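Local coordinates for thymine dioxygenase (Neurospora crassa, PDB 5C3Q), which hydroxylates the methyl group of thymine as a dioxygenase that depends on 2-oxoglutarate and probably, as its family does, on non-haem iron, at residues L13-I18 with F47-N52; L224-S229 with N250-N255; A88-S93 with P131-P136. All blocks are in the same frame, centred on the assembly; numbering follows the deposited sequence.

Contact 1 of 3, residues L13-I18 with F47-N52; sequences LVIPLI and FIYLKN
Ile-15 meets strand 47-51 with two branches. Its CG2 lies 3.6 Å from Tyr-49 CD1 and also touches the carbonyl of Phe-47, while CD1 comes to 3.8 Å from Phe-47 CB, the two side chains lying side by side. The torsion that sets CG1 beside the backbone N (chi1 -59°) puts CG2 anti to that N, against the Tyr-49 ring. Pro-16 follows, its CG 3.7 Å from Ile-48 CG2. Leu-17 shares a sheet face with Tyr-49 and rests CD1 on Tyr-49 CB at 3.8 Å; the aliphatic part of Lys-51 crosses this leucine at about a right angle. On the other face Ile-18 CB packs on Leu-50 CD2 at 3.9 Å.

A short parallel ladder sets this register. Tyr-49 N donates to Pro-16 O over 2.9 Å, Tyr-49 O takes Ile-18 N at 2.8 Å, and Lys-51 N reaches Ile-18 O at 2.9 Å. Farther out, Tyr-49 OH is held by Thr-246 O, and the Phe-47 ring stands edge-to-face with the metal ligand His-273.

The chain between the strands is mostly helical, a beta-alpha-beta crossover. Its helix 28-44 covers Ile-18 and Ile-48 through Ile-38, strand 8-10 pairs with Ile-15 through Val-8, and strand 251-256 continues the sheet beyond strand 47-51.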
ATOM      1  N   LEU A  13     -11.174  16.764   0.179  1.00 25.54           N
ATOM      2  CA  LEU A  13     -10.102  15.824   0.525  1.00 24.42           C
ATOM      3  C   LEU A  13      -8.843  16.626   0.799  1.00 23.78           C
ATOM      4  O   LEU A  13      -8.309  17.270  -0.102  1.00 23.68           O
ATOM      5  CB  LEU A  13      -9.842  14.832  -0.615  1.00 24.13           C
ATOM      6  CG  LEU A  13      -8.715  13.808  -0.407  1.00 23.62           C
ATOM      7  CD1 LEU A  13      -9.078  12.785   0.659  1.00 23.39           C
ATOM      8  CD2 LEU A  13      -8.389  13.104  -1.714  1.00 23.83           C
ATOM      9  N   VAL A  14      -8.375  16.581   2.044  1.00 22.95           N
ATOM     10  CA  VAL A  14      -7.140  17.259   2.432  1.00 22.61           C
ATOM     11  C   VAL A  14      -6.141  16.218   2.937  1.00 21.59           C
ATOM     12  O   VAL A  14      -6.339  15.617   3.991  1.00 21.22           O
ATOM     13  CB  VAL A  14      -7.406  18.341   3.500  1.00 23.47           C
ATOM     14  CG1 VAL A  14      -6.112  19.026   3.926  1.00 23.81           C
ATOM     15  CG2 VAL A  14      -8.381  19.376   2.956  1.00 24.24           C
ATOM     16  N   ILE A  15      -5.084  15.985   2.161  1.00 20.71           N
ATOM     17  CA  ILE A  15      -4.031  15.057   2.561  1.00 20.04           C
ATOM     18  C   ILE A  15      -2.819  15.892   2.957  1.00 19.97           C
ATOM     19  O   ILE A  15      -2.220  16.545   2.098  1.00 20.01           O
ATOM     20  CB  ILE A  15      -3.661  14.086   1.423  1.00 19.73           C
ATOM     21  CG1 ILE A  15      -4.898  13.281   0.999  1.00 19.79           C
ATOM     22  CG2 ILE A  15      -2.530  13.165   1.859  1.00 19.29           C
ATOM     23  CD1 ILE A  15      -4.704  12.411  -0.229  1.00 19.73           C
ATOM     24  N   PRO A  16      -2.462  15.887   4.255  1.00 19.96           N
ATOM     25  CA  PRO A  16      -1.367  16.736   4.715  1.00 20.40           C
ATOM     26  C   PRO A  16      -0.006  16.222   4.276  1.00 20.58           C
ATOM     27  O   PRO A  16       0.167  15.014   4.063  1.00 20.16           O
ATOM     28  CB  PRO A  16      -1.480  16.654   6.237  1.00 20.29           C
ATOM     29  CG  PRO A  16      -2.039  15.300   6.481  1.00 19.93           C
ATOM     30  CD  PRO A  16      -2.994  15.052   5.345  1.00 19.78           C
ATOM     31  N   LEU A  17       0.930  17.152   4.137  1.00 21.09           N
ATOM     32  CA  LEU A  17       2.334  16.854   3.928  1.00 21.31           C
ATOM     33  C   LEU A  17       3.012  17.068   5.266  1.00 21.80           C
ATOM     34  O   LEU A  17       2.927  18.156   5.828  1.00 22.30           O
ATOM     35  CB  LEU A  17       2.927  17.798   2.888  1.00 21.97           C
ATOM     36  CG  LEU A  17       4.428  17.710   2.628  1.00 22.62           C
ATOM     37  CD1 LEU A  17       4.831  16.315   2.182  1.00 22.22           C
ATOM     38  CD2 LEU A  17       4.819  18.752   1.585  1.00 23.57           C
ATOM     39  N   ILE A  18       3.669  16.035   5.779  1.00 21.89           N
ATOM     40  CA  ILE A  18       4.251  16.080   7.118  1.00 22.45           C
ATOM     41  C   ILE A  18       5.730  15.718   7.056  1.00 22.98           C
ATOM     42  O   ILE A  18       6.119  14.760   6.383  1.00 22.07           O
ATOM     43  CB  ILE A  18       3.484  15.143   8.083  1.00 22.19           C
ATOM     44  CG1 ILE A  18       2.052  15.656   8.264  1.00 22.13           C
ATOM     45  CG2 ILE A  18       4.178  15.071   9.438  1.00 22.49           C
ATOM     46  CD1 ILE A  18       1.081  14.656   8.839  1.00 22.12           C
ATOM     47  N   PHE A  47      -5.184   9.218   4.580  1.00 18.79           N
ATOM     48  CA  PHE A  47      -3.963   9.306   3.785  1.00 18.40           C
ATOM     49  C   PHE A  47      -3.126  10.477   4.293  1.00 18.75           C
ATOM     50  O   PHE A  47      -3.678  11.518   4.660  1.00 18.41           O
ATOM     51  CB  PHE A  47      -4.313   9.589   2.319  1.00 18.73           C
ATOM     52  CG  PHE A  47      -4.449   8.362   1.464  1.00 18.43           C
ATOM     53  CD1 PHE A  47      -5.578   7.557   1.548  1.00 18.41           C
ATOM     54  CD2 PHE A  47      -3.464   8.029   0.554  1.00 18.52           C
ATOM     55  CE1 PHE A  47      -5.705   6.427   0.752  1.00 18.15           C
ATOM     56  CE2 PHE A  47      -3.584   6.900  -0.246  1.00 18.41           C
ATOM     57  CZ  PHE A  47      -4.709   6.103  -0.148  1.00 18.09           C
ATOM     58  N   ILE A  48      -1.802  10.304   4.317  1.00 18.55           N
ATOM     59  CA  ILE A  48      -0.858  11.413   4.507  1.00 19.02           C
ATOM     60  C   ILE A  48       0.326  11.262   3.540  1.00 19.14           C
ATOM     61  O   ILE A  48       0.538  10.184   2.973  1.00 18.99           O
ATOM     62  CB  ILE A  48      -0.336  11.491   5.961  1.00 19.35           C
ATOM     63  CG1 ILE A  48       0.486  10.242   6.318  1.00 19.50           C
ATOM     64  CG2 ILE A  48      -1.501  11.660   6.933  1.00 19.38           C
ATOM     65  CD1 ILE A  48       1.126  10.296   7.690  1.00 19.88           C
ATOM     66  N   TYR A  49       1.067  12.349   3.329  1.00 19.43           N
ATOM     67  CA  TYR A  49       2.379  12.284   2.676  1.00 19.93           C
ATOM     68  C   TYR A  49       3.420  12.566   3.747  1.00 20.41           C
ATOM     69  O   TYR A  49       3.269  13.520   4.520  1.00 20.44           O
ATOM     70  CB  TYR A  49       2.542  13.351   1.595  1.00 20.31           C
ATOM     71  CG  TYR A  49       1.884  13.110   0.251  1.00 20.25           C
ATOM     72  CD1 TYR A  49       0.560  12.702   0.151  1.00 20.06           C
ATOM     73  CD2 TYR A  49       2.578  13.379  -0.931  1.00 20.70           C
ATOM     74  CE1 TYR A  49      -0.044  12.532  -1.088  1.00 20.24           C
ATOM     75  CE2 TYR A  49       1.986  13.211  -2.171  1.00 20.61           C
ATOM     76  CZ  TYR A  49       0.677  12.791  -2.247  1.00 20.68           C
ATOM     77  OH  TYR A  49       0.087  12.626  -3.482  1.00 21.23           O
ATOM     78  N   LEU A  50       4.473  11.758   3.781  1.00 20.55           N
ATOM     79  CA  LEU A  50       5.612  12.012   4.650  1.00 21.11           C
ATOM     80  C   LEU A  50       6.829  12.384   3.829  1.00 22.24           C
ATOM     81  O   LEU A  50       7.118  11.746   2.820  1.00 22.49           O
ATOM     82  CB  LEU A  50       5.939  10.781   5.493  1.00 20.67           C
ATOM     83  CG  LEU A  50       4.889  10.339   6.509  1.00 20.28           C
ATOM     84  CD1 LEU A  50       5.386   9.102   7.235  1.00 20.32           C
ATOM     85  CD2 LEU A  50       4.566  11.455   7.496  1.00 20.59           C
ATOM     86  N   LYS A  51       7.536  13.419   4.275  1.00 23.49           N
ATOM     87  CA  LYS A  51       8.838  13.790   3.722  1.00 24.82           C
ATOM     88  C   LYS A  51       9.902  13.622   4.805  1.00 25.46           C
ATOM     89  O   LYS A  51       9.579  13.490   5.989  1.00 24.53           O
ATOM     90  CB  LYS A  51       8.825  15.230   3.184  1.00 25.88           C
ATOM     91  CG  LYS A  51       8.486  16.306   4.210  1.00 26.29           C
ATOM     92  CD  LYS A  51       8.219  17.656   3.556  1.00 27.28           C
ATOM     93  CE  LYS A  51       9.498  18.398   3.209  1.00 28.56           C
ATOM     94  NZ  LYS A  51       9.199  19.664   2.479  1.00 29.43           N
ATOM     95  N   ASN A  52      11.165  13.618   4.386  1.00 26.60           N
ATOM     96  CA  ASN A  52      12.306  13.444   5.290  1.00 27.74           C
ATOM     97  C   ASN A  52      12.165  12.231   6.198  1.00 28.37           C
ATOM     98  O   ASN A  52      12.326  12.323   7.419  1.00 28.87           O
ATOM     99  CB  ASN A  52      12.545  14.715   6.108  1.00 28.55           C
ATOM    100  CG  ASN A  52      12.846  15.915   5.233  1.00 29.26           C
ATOM    101  OD1 ASN A  52      13.345  15.770   4.120  1.00 30.02           O
ATOM    102  ND2 ASN A  52      12.533  17.102   5.723  1.00 29.77           N
TER

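Contact 2 of 3, residues L224-S229 with N250-N255. With AKG (2-oxoglutaric acid), chain F.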
ATOM      1  N   LEU A 224       2.830   1.798   2.992  1.00 20.79           N
ATOM      2  CA  LEU A 224       3.822   2.786   2.601  1.00 21.12           C
ATOM      3  C   LEU A 224       3.918   2.689   1.092  1.00 21.24           C
ATOM      4  O   LEU A 224       4.382   1.676   0.570  1.00 21.86           O
ATOM      5  CB  LEU A 224       5.176   2.487   3.249  1.00 21.34           C
ATOM      6  CG  LEU A 224       5.151   2.273   4.763  1.00 21.78           C
ATOM      7  CD1 LEU A 224       6.501   1.785   5.259  1.00 22.19           C
ATOM      8  CD2 LEU A 224       4.738   3.547   5.482  1.00 21.91           C
ATOM      9  N   LEU A 225       3.454   3.724   0.400  1.00 21.30           N
ATOM     10  CA  LEU A 225       3.429   3.734  -1.059  1.00 21.84           C
ATOM     11  C   LEU A 225       4.466   4.694  -1.616  1.00 22.13           C
ATOM     12  O   LEU A 225       4.368   5.911  -1.437  1.00 22.39           O
ATOM     13  CB  LEU A 225       2.039   4.106  -1.585  1.00 22.29           C
ATOM     14  CG  LEU A 225       1.958   4.057  -3.117  1.00 23.13           C
ATOM     15  CD1 LEU A 225       1.886   2.623  -3.617  1.00 23.40           C
ATOM     16  CD2 LEU A 225       0.773   4.854  -3.619  1.00 23.74           C
ATOM     17  N   PHE A 226       5.463   4.130  -2.289  1.00 22.58           N
ATOM     18  CA  PHE A 226       6.496   4.893  -2.964  1.00 22.81           C
ATOM     19  C   PHE A 226       6.124   4.922  -4.445  1.00 24.04           C
ATOM     20  O   PHE A 226       6.040   3.867  -5.082  1.00 23.88           O
ATOM     21  CB  PHE A 226       7.860   4.225  -2.772  1.00 22.84           C
ATOM     22  CG  PHE A 226       8.236   4.003  -1.331  1.00 22.37           C
ATOM     23  CD1 PHE A 226       7.811   2.867  -0.652  1.00 22.08           C
ATOM     24  CD2 PHE A 226       9.034   4.915  -0.660  1.00 22.77           C
ATOM     25  CE1 PHE A 226       8.160   2.652   0.671  1.00 21.97           C
ATOM     26  CE2 PHE A 226       9.384   4.711   0.670  1.00 22.71           C
ATOM     27  CZ  PHE A 226       8.948   3.578   1.335  1.00 22.38           C
ATOM     28  N   GLN A 227       5.871   6.112  -4.987  1.00 24.66           N
ATOM     29  CA  GLN A 227       5.517   6.240  -6.403  1.00 25.49           C
ATOM     30  C   GLN A 227       6.547   7.091  -7.140  1.00 26.59           C
ATOM     31  O   GLN A 227       7.175   7.975  -6.547  1.00 26.06           O
ATOM     32  CB  GLN A 227       4.102   6.814  -6.578  1.00 25.54           C
ATOM     33  CG  GLN A 227       3.890   8.243  -6.088  1.00 26.04           C
ATOM     34  CD  GLN A 227       2.477   8.756  -6.353  1.00 26.22           C
ATOM     35  OE1 GLN A 227       1.783   8.273  -7.246  1.00 26.32           O
ATOM     36  NE2 GLN A 227       2.053   9.751  -5.580  1.00 26.09           N
ATOM     37  N   ASP A 228       6.738   6.794  -8.425  1.00 26.89           N
ATOM     38  CA  ASP A 228       7.557   7.632  -9.298  1.00 28.46           C
ATOM     39  C   ASP A 228       6.754   8.885  -9.680  1.00 28.73           C
ATOM     40  O   ASP A 228       5.732   9.174  -9.059  1.00 28.39           O
ATOM     41  CB  ASP A 228       8.066   6.842 -10.526  1.00 29.26           C
ATOM     42  CG  ASP A 228       6.947   6.370 -11.458  1.00 29.65           C
ATOM     43  OD1 ASP A 228       5.783   6.820 -11.337  1.00 29.90           O
ATOM     44  OD2 ASP A 228       7.244   5.524 -12.330  1.00 30.51           O
ATOM     45  N   SER A 229       7.209   9.619 -10.692  1.00 29.57           N
ATOM     46  CA  SER A 229       6.618  10.915 -11.031  1.00 30.02           C
ATOM     47  C   SER A 229       5.544  10.862 -12.126  1.00 29.95           C
ATOM     48  O   SER A 229       5.096  11.910 -12.591  1.00 30.46           O
ATOM     49  CB  SER A 229       7.734  11.874 -11.464  1.00 31.36           C
ATOM     50  OG  SER A 229       8.364  11.405 -12.645  1.00 32.63           O
ATOM     51  N   ASN A 250      10.563  12.671  -3.460  1.00 31.32           N
ATOM     52  CA  ASN A 250      11.049  12.161  -2.181  1.00 31.01           C
ATOM     53  C   ASN A 250      10.031  12.208  -1.040  1.00 29.97           C
ATOM     54  O   ASN A 250      10.373  12.516   0.103  1.00 30.38           O
ATOM     55  CB  ASN A 250      12.354  12.864  -1.788  1.00 32.66           C
ATOM     56  CG  ASN A 250      13.486  12.578  -2.764  1.00 33.90           C
ATOM     57  OD1 ASN A 250      13.563  11.495  -3.353  1.00 35.25           O
ATOM     58  ND2 ASN A 250      14.366  13.544  -2.939  1.00 34.87           N
ATOM     59  N   THR A 251       8.779  11.888  -1.354  1.00 28.11           N
ATOM     60  CA  THR A 251       7.769  11.660  -0.328  1.00 26.71           C
ATOM     61  C   THR A 251       7.345  10.203  -0.373  1.00 25.60           C
ATOM     62  O   THR A 251       7.565   9.507  -1.367  1.00 25.46           O
ATOM     63  CB  THR A 251       6.518  12.540  -0.519  1.00 26.76           C
ATOM     64  OG1 THR A 251       5.932  12.279  -1.803  1.00 26.98           O
ATOM     65  CG2 THR A 251       6.869  14.025  -0.401  1.00 27.28           C
ATOM     66  N   VAL A 252       6.749   9.745   0.718  1.00 24.31           N
ATOM     67  CA  VAL A 252       6.061   8.464   0.735  1.00 23.43           C
ATOM     68  C   VAL A 252       4.609   8.753   1.077  1.00 22.79           C
ATOM     69  O   VAL A 252       4.316   9.529   1.992  1.00 22.29           O
ATOM     70  CB  VAL A 252       6.694   7.447   1.721  1.00 23.86           C
ATOM     71  CG1 VAL A 252       6.774   7.994   3.141  1.00 24.31           C
ATOM     72  CG2 VAL A 252       5.930   6.128   1.703  1.00 23.47           C
ATOM     73  N   VAL A 253       3.705   8.155   0.310  1.00 21.84           N
ATOM     74  CA  VAL A 253       2.291   8.272   0.577  1.00 21.37           C
ATOM     75  C   VAL A 253       1.942   7.151   1.550  1.00 20.67           C
ATOM     76  O   VAL A 253       2.230   5.980   1.287  1.00 20.50           O
ATOM     77  CB  VAL A 253       1.464   8.176  -0.719  1.00 21.40           C
ATOM     78  CG1 VAL A 253      -0.022   8.274  -0.423  1.00 21.36           C
ATOM     79  CG2 VAL A 253       1.878   9.275  -1.689  1.00 21.90           C
ATOM     80  N   VAL A 254       1.348   7.518   2.682  1.00 20.04           N
ATOM     81  CA  VAL A 254       0.986   6.548   3.707  1.00 19.47           C
ATOM     82  C   VAL A 254      -0.515   6.565   3.923  1.00 19.41           C
ATOM     83  O   VAL A 254      -1.113   7.626   4.135  1.00 18.83           O
ATOM     84  CB  VAL A 254       1.692   6.828   5.047  1.00 19.51           C
ATOM     85  CG1 VAL A 254       1.420   5.701   6.031  1.00 19.26           C
ATOM     86  CG2 VAL A 254       3.192   7.000   4.847  1.00 19.87           C
ATOM     87  N   ASN A 255      -1.127   5.388   3.853  1.00 19.43           N
ATOM     88  CA  ASN A 255      -2.556   5.268   4.105  1.00 19.39           C
ATOM     89  C   ASN A 255      -2.877   4.143   5.071  1.00 18.97           C
ATOM     90  O   ASN A 255      -2.211   3.108   5.084  1.00 18.68           O
ATOM     91  CB  ASN A 255      -3.320   5.075   2.795  1.00 19.74           C
ATOM     92  CG  ASN A 255      -2.999   3.762   2.114  1.00 20.00           C
ATOM     93  OD1 ASN A 255      -1.948   3.618   1.495  1.00 20.93           O
ATOM     94  ND2 ASN A 255      -3.913   2.801   2.209  1.00 20.16           N
TER
HETATM   95  C1  AKG F 402      -1.884  -1.258  -4.193  1.00 26.27           C
HETATM   96  O1  AKG F 402      -2.647  -1.635  -3.265  1.00 24.89           O
HETATM   97  O2  AKG F 402      -1.063  -2.035  -4.722  1.00 25.89           O
HETATM   98  C2  AKG F 402      -1.964   0.129  -4.681  1.00 26.44           C
HETATM   99  O5  AKG F 402      -2.872   0.860  -4.291  1.00 25.65           O
HETATM  100  C3  AKG F 402      -0.928   0.639  -5.664  1.00 26.72           C
HETATM  101  C4  AKG F 402      -1.100   2.136  -5.907  1.00 26.70           C
HETATM  102  C5  AKG F 402      -0.023   2.680  -6.817  1.00 26.76           C
HETATM  103  O3  AKG F 402       0.251   3.895  -6.730  1.00 26.96           O
HETATM  104  O4  AKG F 402       0.552   1.924  -7.630  1.00 26.46           O
HETATM  105  O   HOH W   1       5.578   8.177  -3.017  1.00 33.76           O
HETATM  106  O   HOH W   2       4.485  11.188  -3.967  1.00 27.76           O
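Leu-225 O is gripped twice, by Val-253 N at 2.9 Å and by a water at 3.0 Å. The return bond, Leu-225 N to Val-253 O at 2.7 Å, completes an antiparallel hydrogen-bonded pair in the major sheet of the double-stranded beta-helix, the core fold of 2-oxoglutarate oxygenases. The two short strands run 143° apart in direction and splay beyond this pair. There the same water takes the place of the next direct bond, accepting from Gln-227 N at 2.9 Å and donating to Thr-251 O. A second water donates to Thr-251 OG1 at 2.8 Å and takes a longer bond from Gln-227 NE2. At its other end the Gln-227 amide has a stronger partner: OE1 receives NH2 of Arg-288, a 2-oxoglutarate ligand, so Gln-227 is a second-shell residue of the cosubstrate site.

Away from the cosubstrate, Val-252 places CG2 over the centre of the Phe-226 ring in a CH-pi contact, 3.9 Å from the centroid and 13° off the normal. Leu-224 CD2 lies 3.8 Å from Val-254 CG2 on that face, the two side chains pointing the same way. Leu-225 and Val-253 occupy the opposite face. With CG of Leu-225 anti to the backbone N (chi1 -177°), both its methyls reach the distal carboxylate of 2-oxoglutarate, CD2 at 3.3 Å from O3.

Contact 3 of 3, residues A88-S93 with P131-P136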
ATOM      1  N   ALA A  88       0.400 -17.825   1.514  1.00 26.27           N
ATOM      2  CA  ALA A  88       1.797 -17.453   1.267  1.00 25.77           C
ATOM      3  C   ALA A  88       1.889 -15.974   0.885  1.00 24.82           C
ATOM      4  O   ALA A  88       2.705 -15.224   1.433  1.00 24.18           O
ATOM      5  CB  ALA A  88       2.382 -18.309   0.156  1.00 26.25           C
ATOM      6  N   ASN A  89       1.049 -15.578  -0.069  1.00 24.13           N
ATOM      7  CA  ASN A  89       0.979 -14.197  -0.564  1.00 23.55           C
ATOM      8  C   ASN A  89       2.332 -13.664  -1.051  1.00 23.41           C
ATOM      9  O   ASN A  89       2.701 -12.525  -0.777  1.00 22.78           O
ATOM     10  CB  ASN A  89       0.388 -13.276   0.512  1.00 23.17           C
ATOM     11  CG  ASN A  89      -0.152 -11.975  -0.059  1.00 22.65           C
ATOM     12  OD1 ASN A  89      -0.480 -11.892  -1.241  1.00 22.79           O
ATOM     13  ND2 ASN A  89      -0.250 -10.952   0.783  1.00 22.17           N
ATOM     14  N   ARG A  90       3.067 -14.506  -1.768  1.00 23.85           N
ATOM     15  CA  ARG A  90       4.412 -14.168  -2.234  1.00 24.33           C
ATOM     16  C   ARG A  90       4.594 -14.587  -3.680  1.00 25.01           C
ATOM     17  O   ARG A  90       4.100 -15.640  -4.096  1.00 25.23           O
ATOM     18  CB  ARG A  90       5.472 -14.876  -1.382  1.00 24.67           C
ATOM     19  CG  ARG A  90       5.642 -14.341   0.035  1.00 24.41           C
ATOM     20  CD  ARG A  90       6.282 -15.409   0.909  1.00 24.97           C
ATOM     21  NE  ARG A  90       6.766 -14.919   2.202  1.00 24.97           N
ATOM     22  CZ  ARG A  90       6.059 -14.872   3.332  1.00 25.05           C
ATOM     23  NH1 ARG A  90       4.782 -15.242   3.367  1.00 24.98           N
ATOM     24  NH2 ARG A  90       6.634 -14.427   4.444  1.00 25.67           N
ATOM     25  N   GLY A  91       5.321 -13.773  -4.439  1.00 25.26           N
ATOM     26  CA  GLY A  91       5.698 -14.124  -5.798  1.00 26.03           C
ATOM     27  C   GLY A  91       5.080 -13.255  -6.874  1.00 26.15           C
ATOM     28  O   GLY A  91       4.433 -12.237  -6.590  1.00 25.60           O
ATOM     29  N   TYR A  92       5.286 -13.680  -8.115  1.00 26.89           N
ATOM     30  CA  TYR A  92       4.956 -12.881  -9.287  1.00 27.75           C
ATOM     31  C   TYR A  92       3.510 -13.070  -9.722  1.00 28.64           C
ATOM     32  O   TYR A  92       2.996 -14.188  -9.724  1.00 28.17           O
ATOM     33  CB  TYR A  92       5.884 -13.239 -10.449  1.00 28.43           C
ATOM     34  CG  TYR A  92       5.510 -12.560 -11.742  1.00 28.49           C
ATOM     35  CD1 TYR A  92       5.788 -11.211 -11.945  1.00 28.14           C
ATOM     36  CD2 TYR A  92       4.869 -13.261 -12.763  1.00 28.64           C
ATOM     37  CE1 TYR A  92       5.442 -10.581 -13.126  1.00 28.26           C
ATOM     38  CE2 TYR A  92       4.520 -12.635 -13.949  1.00 28.73           C
ATOM     39  CZ  TYR A  92       4.809 -11.297 -14.125  1.00 28.62           C
ATOM     40  OH  TYR A  92       4.468 -10.663 -15.297  1.00 28.66           O
ATOM     41  N   SER A  93       2.868 -11.971 -10.108  1.00 29.36           N
ATOM     42  CA  SER A  93       1.505 -12.026 -10.609  1.00 31.30           C
ATOM     43  C   SER A  93       1.250 -10.993 -11.705  1.00 32.66           C
ATOM     44  O   SER A  93       1.822  -9.899 -11.703  1.00 31.83           O
ATOM     45  CB  SER A  93       0.516 -11.827  -9.467  1.00 31.23           C
ATOM     46  OG  SER A  93      -0.801 -12.087  -9.906  1.00 33.01           O
ATOM     47  N   PRO A 131       7.952 -19.203   9.103  1.00 31.97           N
ATOM     48  CA  PRO A 131       7.809 -20.651   8.965  1.00 32.94           C
ATOM     49  C   PRO A 131       6.797 -21.045   7.889  1.00 32.24           C
ATOM     50  O   PRO A 131       5.680 -20.523   7.870  1.00 31.52           O
ATOM     51  CB  PRO A 131       7.307 -21.088  10.344  1.00 33.61           C
ATOM     52  CG  PRO A 131       7.824 -20.054  11.281  1.00 33.67           C
ATOM     53  CD  PRO A 131       7.788 -18.769  10.505  1.00 32.69           C
ATOM     54  N   GLY A 132       7.212 -21.932   6.989  1.00 32.12           N
ATOM     55  CA  GLY A 132       6.314 -22.524   6.000  1.00 32.10           C
ATOM     56  C   GLY A 132       6.022 -21.696   4.760  1.00 31.24           C
ATOM     57  O   GLY A 132       5.333 -22.173   3.865  1.00 30.78           O
ATOM     58  N   HIS A 133       6.535 -20.465   4.692  1.00 30.62           N
ATOM     59  CA  HIS A 133       6.243 -19.567   3.572  1.00 30.10           C
ATOM     60  C   HIS A 133       7.501 -18.900   3.016  1.00 30.21           C
ATOM     61  O   HIS A 133       7.681 -17.689   3.174  1.00 29.49           O
ATOM     62  CB  HIS A 133       5.266 -18.468   3.999  1.00 29.47           C
ATOM     63  CG  HIS A 133       3.959 -18.973   4.516  1.00 30.01           C
ATOM     64  ND1 HIS A 133       3.194 -19.900   3.842  1.00 30.53           N
ATOM     65  CD2 HIS A 133       3.259 -18.646   5.628  1.00 29.80           C
ATOM     66  CE1 HIS A 133       2.089 -20.136   4.526  1.00 30.50           C
ATOM     67  NE2 HIS A 133       2.103 -19.387   5.613  1.00 31.07           N
ATOM     68  N   PRO A 134       8.365 -19.672   2.342  1.00 30.73           N
ATOM     69  CA  PRO A 134       9.587 -19.088   1.778  1.00 30.93           C
ATOM     70  C   PRO A 134       9.321 -18.170   0.581  1.00 30.09           C
ATOM     71  O   PRO A 134       8.401 -18.422  -0.191  1.00 29.94           O
ATOM     72  CB  PRO A 134      10.386 -20.317   1.334  1.00 31.84           C
ATOM     73  CG  PRO A 134       9.357 -21.363   1.074  1.00 32.02           C
ATOM     74  CD  PRO A 134       8.263 -21.119   2.069  1.00 31.61           C
ATOM     75  N   ASN A 135      10.127 -17.121   0.438  1.00 29.54           N
ATOM     76  CA  ASN A 135      10.034 -16.220  -0.713  1.00 29.59           C
ATOM     77  C   ASN A 135      10.572 -16.893  -1.974  1.00 30.53           C
ATOM     78  O   ASN A 135      11.667 -17.456  -1.944  1.00 31.64           O
ATOM     79  CB  ASN A 135      10.822 -14.930  -0.456  1.00 29.19           C
ATOM     80  CG  ASN A 135      10.137 -14.009   0.535  1.00 28.32           C
ATOM     81  OD1 ASN A 135       8.923 -13.820   0.483  1.00 27.62           O
ATOM     82  ND2 ASN A 135      10.914 -13.429   1.443  1.00 28.56           N
ATOM     83  N   PRO A 136       9.810 -16.843  -3.085  1.00 30.60           N
ATOM     84  CA  PRO A 136      10.310 -17.417  -4.338  1.00 31.52           C
ATOM     85  C   PRO A 136      11.228 -16.442  -5.079  1.00 31.91           C
ATOM     86  O   PRO A 136      10.794 -15.760  -6.007  1.00 32.33           O
ATOM     87  CB  PRO A 136       9.028 -17.689  -5.128  1.00 31.24           C
ATOM     88  CG  PRO A 136       8.081 -16.633  -4.663  1.00 30.27           C
ATOM     89  CD  PRO A 136       8.436 -16.325  -3.229  1.00 30.05           C
TER
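Ala-88 to Gly-91 and His-133 to Pro-136 run alongside each other in nearly the same direction, 9° apart, with side chains rather than backbone bonds bridging them. The chain of Arg-90, extended from CG to NE, slides past the 133-136 backbone so that His-133 O sits over one face of the guanidinium, 3.1 Å above the plane. Asn-135 OD1 approaches near that plane and takes a weak, bent hydrogen bond from Arg-90 NE (3.0 Å, 126°). NH1 turns back to Ala-88 O at 2.8 Å, meeting a lone pair in the carbonyl plane. NH2 forms a salt bridge with Glu-130 and a hydrogen bond to Arg-127 O, so this buried cation is gripped from several directions, fixing its rotation.

The His-133 side chain crosses Arg-90 at about a right angle, its CB 3.3 Å from Arg-90 NH1 and its ring roughly parallel to the guanidinium; one ring face is turned to Ala-88 CA, 4.2 Å from the centroid. Pro-136 packs its CD on Arg-90 CB at 3.8 Å and its CG on Gly-91 CA at 3.6 Å. Gly-91 has no beta carbon to crowd Pro-136 CG or, at a phi of 114°, to press on the carbonyl O of Arg-90.

Asn-89, between Ala-88 and Arg-90, hydrogen-bonds through ND2 to O2 of thymine. Asn-135 ND2 is tied to Gly-126 O and Glu-128, just past strand 121-125, which pairs with edge strand 91-93.

Overall arrangement
Contacts 1 and 2 are buried neighbours in one mixed sheet, their centres about 10 Å apart: strands 47-51 and 251-256 pair directly, Ile-48 N with Val-254 O and Leu-50 N with Val-252 O. Both join strands by backbone bonds and aliphatic packing, parallel in contact 1 and antiparallel in contact 2, where waters and 2-oxoglutarate also enter. Contact 3 reaches the same sheet only at its far edge, through strand 91-93, about 32 Å between centres from contact 1 and across the middle of the chain. Partly buried, it is made by an arginine, a histidine, an amide and one proline, where a loop lies beside the segment that holds thymine-binding Asn-89.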